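Local coordinates for avirulence protein AvrP123 (Melampsora lini, PDB 5VJJ) that binds zinc ions as a secreted flax-rust effector, is recognised by the flax resistance protein P and possibly acts in the plant nucleus, at residues C16-G30 with E52-H66. Sequence-based numbering, arbitrary orientation.
Sequences CLCRRIAPLTQPPFG and EQYMYRCPNCGPRSH. With ZN (zinc ion), chain C.
C16 and C18 from one segment and C58 and C61 from the other close a four-cysteine zinc site, each SG 2.3 to 2.4 Å from the metal. Backbone N-H groups bond to the sulfurs and probably soften the thiolate charge: C18 N to C16 SG, R20 N to C18 SG, and C61 N to C58 SG almost straight on (179°). Around this site two flat groups stack, the R20 guanidinium lying over the N60 amide with their planes 13° apart. Each also gives an in-plane N-H to a zinc ligand, R20 NH1 to C18 SG and N60 ND2 to C61 SG, which probably steadies the CxC turn and the CPxCG knuckle.

Packing beside the site is mixed. L17 sets CB over the centre of the R64 guanidinium and CD2 in CH-pi contact over the H66 face; Y56 OH, hydrogen-bonded to H66 ND1, meets that ring at its edge. A22 CB rests 3.6 Å from Y56 CD2. Farther along, Q53, with CG anti to the backbone N (chi1 -176°), covers one face of the F29 ring with CB and runs on extended, CD 3.6 Å from F29 CZ. P28 CG reaches the edge of Y54 at CE1.

Backbone hydrogen bonds R57 N to P23 O and T25 N to M55 O (2.9 Å) flank the single L24-Y56 bridge. Separately, Q53 N to F29 O (2.9 Å) joins strand 29-30 to 51-58, whose other side pairs with 64-69; the short run 21-23, paired with 13-15, crosses 52-58 at 112°.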
loop_
_atom_site.group_PDB
_atom_site.type_symbol
_atom_site.label_atom_id
_atom_site.label_comp_id
_atom_site.label_asym_id
_atom_site.label_seq_id
_atom_site.Cartn_x
_atom_site.Cartn_y
_atom_site.Cartn_z
ATOM N N CYS A 16 10.667 -4.961 -2.711
ATOM C CA CYS A 16 10.447 -5.289 -1.312
ATOM C C CYS A 16 10.905 -4.130 -0.428
ATOM O O CYS A 16 11.623 -3.226 -0.865
ATOM C CB CYS A 16 11.193 -6.576 -0.941
ATOM S SG CYS A 16 11.162 -7.028 0.831
ATOM N N LEU A 17 10.471 -4.156 0.834
ATOM C CA LEU A 17 10.880 -3.109 1.764
ATOM C C LEU A 17 12.390 -3.084 1.954
ATOM O O LEU A 17 12.953 -2.036 2.291
ATOM C CB LEU A 17 10.183 -3.296 3.105
ATOM C CG LEU A 17 8.663 -3.152 3.062
ATOM C CD1 LEU A 17 8.074 -3.545 4.406
ATOM C CD2 LEU A 17 8.263 -1.737 2.683
ATOM N N CYS A 18 13.062 -4.217 1.753
ATOM C CA CYS A 18 14.520 -4.240 1.759
ATOM C C CYS A 18 15.116 -3.687 0.470
ATOM O O CYS A 18 16.343 -3.623 0.356
ATOM C CB CYS A 18 15.022 -5.668 1.994
ATOM S SG CYS A 18 14.936 -6.732 0.539
ATOM N N ARG A 19 14.273 -3.301 -0.490
ATOM C CA ARG A 19 14.580 -2.644 -1.755
ATOM C C ARG A 19 14.937 -3.641 -2.863
ATOM O O ARG A 19 15.088 -3.225 -4.012
ATOM C CB ARG A 19 15.699 -1.589 -1.642
ATOM C CG ARG A 19 15.288 -0.387 -0.808
ATOM C CD ARG A 19 16.298 0.753 -0.870
ATOM N NE ARG A 19 17.480 0.508 -0.044
ATOM C CZ ARG A 19 18.684 0.172 -0.506
ATOM N NH1 ARG A 19 18.903 0.030 -1.810
ATOM N NH2 ARG A 19 19.683 -0.019 0.345
ATOM N N ARG A 20 15.059 -4.934 -2.574
ATOM C CA ARG A 20 15.259 -5.913 -3.635
ATOM C C ARG A 20 13.978 -6.083 -4.447
ATOM O O ARG A 20 12.874 -5.775 -3.988
ATOM C CB ARG A 20 15.687 -7.263 -3.055
ATOM C CG ARG A 20 17.126 -7.311 -2.585
ATOM C CD ARG A 20 17.394 -8.578 -1.807
ATOM N NE ARG A 20 18.778 -8.656 -1.353
ATOM C CZ ARG A 20 19.220 -8.187 -0.190
ATOM N NH1 ARG A 20 18.390 -7.592 0.658
ATOM N NH2 ARG A 20 20.502 -8.310 0.127
ATOM N N ILE A 21 14.136 -6.583 -5.669
ATOM C CA ILE A 21 12.991 -6.857 -6.532
ATOM C C ILE A 21 12.446 -8.239 -6.198
ATOM O O ILE A 21 13.191 -9.225 -6.154
ATOM C CB ILE A 21 13.384 -6.746 -8.014
ATOM C CG1 ILE A 21 13.987 -5.365 -8.312
ATOM C CG2 ILE A 21 12.184 -7.000 -8.910
ATOM C CD1 ILE A 21 13.084 -4.185 -7.978
ATOM N N ALA A 22 11.145 -8.309 -5.943
ATOM C CA ALA A 22 10.499 -9.544 -5.533
ATOM C C ALA A 22 9.339 -9.866 -6.464
ATOM O O ALA A 22 8.695 -8.958 -7.002
ATOM C CB ALA A 22 9.977 -9.448 -4.092
ATOM N N PRO A 23 9.053 -11.152 -6.672
ATOM C CA PRO A 23 7.894 -11.532 -7.486
ATOM C C PRO A 23 6.615 -11.505 -6.662
ATOM O O PRO A 23 6.538 -12.114 -5.590
ATOM C CB PRO A 23 8.234 -12.956 -7.932
ATOM C CG PRO A 23 8.996 -13.509 -6.765
ATOM C CD PRO A 23 9.814 -12.336 -6.230
ATOM N N LEU A 24 5.612 -10.794 -7.165
ATOM C CA LEU A 24 4.280 -10.887 -6.587
ATOM C C LEU A 24 3.768 -12.310 -6.726
ATOM O O LEU A 24 3.998 -12.968 -7.742
ATOM C CB LEU A 24 3.319 -9.926 -7.287
ATOM C CG LEU A 24 3.620 -8.435 -7.178
ATOM C CD1 LEU A 24 2.721 -7.685 -8.137
ATOM C CD2 LEU A 24 3.417 -7.961 -5.746
ATOM N N THR A 25 3.076 -12.791 -5.691
ATOM C CA THR A 25 2.434 -14.096 -5.751
ATOM C C THR A 25 0.953 -14.012 -6.096
ATOM O O THR A 25 0.367 -15.029 -6.490
ATOM C CB THR A 25 2.616 -14.840 -4.423
ATOM O OG1 THR A 25 2.118 -14.038 -3.347
ATOM C CG2 THR A 25 4.091 -15.150 -4.198
ATOM N N GLN A 26 0.347 -12.837 -5.959
ATOM C CA GLN A 26 -0.962 -12.547 -6.525
ATOM C C GLN A 26 -0.983 -11.077 -6.913
ATOM O O GLN A 26 -0.141 -10.300 -6.448
ATOM C CB GLN A 26 -2.095 -12.869 -5.540
ATOM C CG GLN A 26 -1.945 -12.210 -4.179
ATOM C CD GLN A 26 -3.011 -12.656 -3.197
ATOM O OE1 GLN A 26 -2.712 -13.278 -2.179
ATOM N NE2 GLN A 26 -4.266 -12.335 -3.496
ATOM N N PRO A 27 -1.906 -10.665 -7.778
ATOM C CA PRO A 27 -1.982 -9.248 -8.150
ATOM C C PRO A 27 -2.258 -8.389 -6.928
ATOM O O PRO A 27 -2.796 -8.882 -5.926
ATOM C CB PRO A 27 -3.154 -9.195 -9.145
ATOM C CG PRO A 27 -3.344 -10.602 -9.610
ATOM C CD PRO A 27 -2.922 -11.477 -8.472
ATOM N N PRO A 28 -1.904 -7.107 -6.960
ATOM C CA PRO A 28 -2.265 -6.229 -5.842
ATOM C C PRO A 28 -3.775 -6.161 -5.673
ATOM O O PRO A 28 -4.524 -6.140 -6.650
ATOM C CB PRO A 28 -1.677 -4.871 -6.245
ATOM C CG PRO A 28 -0.648 -5.173 -7.275
ATOM C CD PRO A 28 -1.113 -6.404 -7.984
ATOM N N PHE A 29 -4.220 -6.130 -4.419
ATOM C CA PHE A 29 -5.638 -6.055 -4.101
ATOM C C PHE A 29 -5.906 -4.932 -3.107
ATOM O O PHE A 29 -5.096 -4.653 -2.220
ATOM C CB PHE A 29 -6.154 -7.386 -3.538
ATOM C CG PHE A 29 -5.414 -7.874 -2.325
ATOM C CD1 PHE A 29 -4.227 -8.578 -2.458
ATOM C CD2 PHE A 29 -5.917 -7.652 -1.053
ATOM C CE1 PHE A 29 -3.551 -9.037 -1.344
ATOM C CE2 PHE A 29 -5.247 -8.113 0.066
ATOM C CZ PHE A 29 -4.063 -8.805 -0.080
ATOM N N GLY A 30 -7.065 -4.298 -3.265
ATOM C CA GLY A 30 -7.416 -3.179 -2.413
ATOM C C GLY A 30 -7.645 -3.596 -0.972
ATOM O O GLY A 30 -8.056 -4.716 -0.676
ATOM N N GLU A 52 -3.601 -0.413 -1.491
ATOM C CA GLU A 52 -3.426 -1.749 -2.041
ATOM C C GLU A 52 -2.398 -2.507 -1.219
ATOM O O GLU A 52 -1.466 -1.917 -0.664
ATOM C CB GLU A 52 -2.958 -1.727 -3.506
ATOM C CG GLU A 52 -3.996 -1.270 -4.503
ATOM C CD GLU A 52 -3.496 -1.387 -5.928
ATOM O OE1 GLU A 52 -2.259 -1.374 -6.124
ATOM O OE2 GLU A 52 -4.340 -1.498 -6.843
ATOM N N GLN A 53 -2.567 -3.823 -1.164
ATOM C CA GLN A 53 -1.645 -4.705 -0.470
ATOM C C GLN A 53 -0.896 -5.559 -1.483
ATOM O O GLN A 53 -1.473 -6.014 -2.480
ATOM C CB GLN A 53 -2.379 -5.595 0.530
ATOM C CG GLN A 53 -1.458 -6.467 1.361
ATOM C CD GLN A 53 -2.187 -7.137 2.506
ATOM O OE1 GLN A 53 -3.311 -6.764 2.842
ATOM N NE2 GLN A 53 -1.554 -8.136 3.107
ATOM N N TYR A 54 0.395 -5.759 -1.227
ATOM C CA TYR A 54 1.270 -6.510 -2.112
ATOM C C TYR A 54 1.740 -7.766 -1.396
ATOM O O TYR A 54 2.234 -7.694 -0.268
ATOM C CB TYR A 54 2.467 -5.665 -2.549
ATOM C CG TYR A 54 2.076 -4.359 -3.205
ATOM C CD1 TYR A 54 1.633 -4.326 -4.522
ATOM C CD2 TYR A 54 2.146 -3.161 -2.507
ATOM C CE1 TYR A 54 1.271 -3.132 -5.124
ATOM C CE2 TYR A 54 1.785 -1.964 -3.100
ATOM C CZ TYR A 54 1.350 -1.955 -4.407
ATOM O OH TYR A 54 0.992 -0.769 -4.996
ATOM N N MET A 55 1.556 -8.910 -2.048
ATOM C CA MET A 55 2.036 -10.198 -1.567
ATOM C C MET A 55 3.152 -10.650 -2.497
ATOM O O MET A 55 2.949 -10.744 -3.712
ATOM C CB MET A 55 0.908 -11.231 -1.542
ATOM C CG MET A 55 -0.146 -10.995 -0.470
ATOM S SD MET A 55 0.460 -11.474 1.156
ATOM C CE MET A 55 -1.078 -11.821 1.998
ATOM N N TYR A 56 4.325 -10.921 -1.934
ATOM C CA TYR A 56 5.457 -11.339 -2.742
ATOM C C TYR A 56 6.351 -12.265 -1.929
ATOM O O TYR A 56 6.160 -12.462 -0.727
ATOM C CB TYR A 56 6.236 -10.128 -3.255
ATOM C CG TYR A 56 6.522 -9.108 -2.185
ATOM C CD1 TYR A 56 5.660 -8.045 -1.967
ATOM C CD2 TYR A 56 7.654 -9.209 -1.389
ATOM C CE1 TYR A 56 5.919 -7.109 -0.989
ATOM C CE2 TYR A 56 7.920 -8.277 -0.417
ATOM C CZ TYR A 56 7.054 -7.228 -0.217
ATOM O OH TYR A 56 7.321 -6.295 0.766
ATOM N N ARG A 57 7.332 -12.845 -2.616
ATOM C CA ARG A 57 8.278 -13.798 -2.042
ATOM C C ARG A 57 9.675 -13.260 -2.332
ATOM O O ARG A 57 10.236 -13.526 -3.393
ATOM C CB ARG A 57 8.075 -15.194 -2.633
ATOM C CG ARG A 57 9.003 -16.274 -2.070
ATOM C CD ARG A 57 8.445 -16.876 -0.793
ATOM N NE ARG A 57 7.344 -17.799 -1.057
ATOM C CZ ARG A 57 7.461 -19.125 -1.129
ATOM N NH1 ARG A 57 8.635 -19.720 -0.950
ATOM N NH2 ARG A 57 6.389 -19.863 -1.376
ATOM N N CYS A 58 10.233 -12.503 -1.392
ATOM C CA CYS A 58 11.527 -11.865 -1.622
ATOM C C CYS A 58 12.645 -12.902 -1.585
ATOM O O CYS A 58 12.686 -13.728 -0.664
ATOM C CB CYS A 58 11.789 -10.791 -0.573
ATOM S SG CYS A 58 13.358 -9.925 -0.807
ATOM N N PRO A 59 13.581 -12.882 -2.541
ATOM C CA PRO A 59 14.697 -13.843 -2.480
ATOM C C PRO A 59 15.511 -13.726 -1.209
ATOM O O PRO A 59 16.133 -14.708 -0.786
ATOM C CB PRO A 59 15.535 -13.489 -3.716
ATOM C CG PRO A 59 15.204 -12.069 -3.998
ATOM C CD PRO A 59 13.748 -11.926 -3.648
ATOM N N ASN A 60 15.529 -12.548 -0.591
ATOM C CA ASN A 60 16.227 -12.345 0.674
ATOM C C ASN A 60 15.306 -12.610 1.863
ATOM O O ASN A 60 15.602 -13.458 2.709
ATOM C CB ASN A 60 16.779 -10.917 0.729
ATOM C CG ASN A 60 17.533 -10.635 2.008
ATOM O OD1 ASN A 60 18.655 -11.102 2.196
ATOM N ND2 ASN A 60 16.923 -9.852 2.892
ATOM N N CYS A 61 14.182 -11.900 1.926
ATOM C CA CYS A 61 13.304 -11.926 3.087
ATOM C C CYS A 61 12.304 -13.073 3.079
ATOM O O CYS A 61 11.652 -13.306 4.102
ATOM C CB CYS A 61 12.530 -10.611 3.185
ATOM S SG CYS A 61 13.510 -9.141 2.892
ATOM N N GLY A 62 12.155 -13.790 1.968
ATOM C CA GLY A 62 11.113 -14.779 1.859
ATOM C C GLY A 62 9.742 -14.133 1.845
ATOM O O GLY A 62 9.604 -12.932 1.592
ATOM N N PRO A 63 8.697 -14.918 2.125
ATOM C CA PRO A 63 7.327 -14.378 2.082
ATOM C C PRO A 63 7.165 -13.075 2.852
ATOM O O PRO A 63 7.466 -13.027 4.048
ATOM C CB PRO A 63 6.487 -15.500 2.709
ATOM C CG PRO A 63 7.285 -16.754 2.476
ATOM C CD PRO A 63 8.729 -16.340 2.512
ATOM N N ARG A 64 6.690 -12.020 2.190
ATOM C CA ARG A 64 6.537 -10.725 2.842
ATOM C C ARG A 64 5.430 -9.941 2.153
ATOM O O ARG A 64 5.015 -10.264 1.038
ATOM C CB ARG A 64 7.853 -9.932 2.835
ATOM C CG ARG A 64 7.848 -8.715 3.751
ATOM C CD ARG A 64 9.225 -8.083 3.864
ATOM N NE ARG A 64 9.261 -7.029 4.876
ATOM C CZ ARG A 64 10.355 -6.361 5.226
ATOM N NH1 ARG A 64 11.521 -6.633 4.652
ATOM N NH2 ARG A 64 10.285 -5.418 6.156
ATOM N N SER A 65 4.954 -8.900 2.835
ATOM C CA SER A 65 3.836 -8.103 2.353
ATOM C C SER A 65 3.931 -6.695 2.927
ATOM O O SER A 65 4.523 -6.483 3.988
ATOM C CB SER A 65 2.497 -8.749 2.744
ATOM O OG SER A 65 1.390 -8.003 2.258
ATOM N N HIS A 66 3.344 -5.733 2.211
ATOM C CA HIS A 66 3.205 -4.368 2.705
ATOM C C HIS A 66 2.104 -3.679 1.912
ATOM O O HIS A 66 1.741 -4.109 0.814
ATOM C CB HIS A 66 4.521 -3.576 2.616
ATOM C CG HIS A 66 4.846 -3.073 1.244
ATOM N ND1 HIS A 66 5.849 -3.616 0.469
ATOM C CD2 HIS A 66 4.322 -2.056 0.517
ATOM C CE1 HIS A 66 5.920 -2.967 -0.678
ATOM N NE2 HIS A 66 5.002 -2.017 -0.675
HETATM ZN ZN ZN C . 13.189 -8.258 0.829
#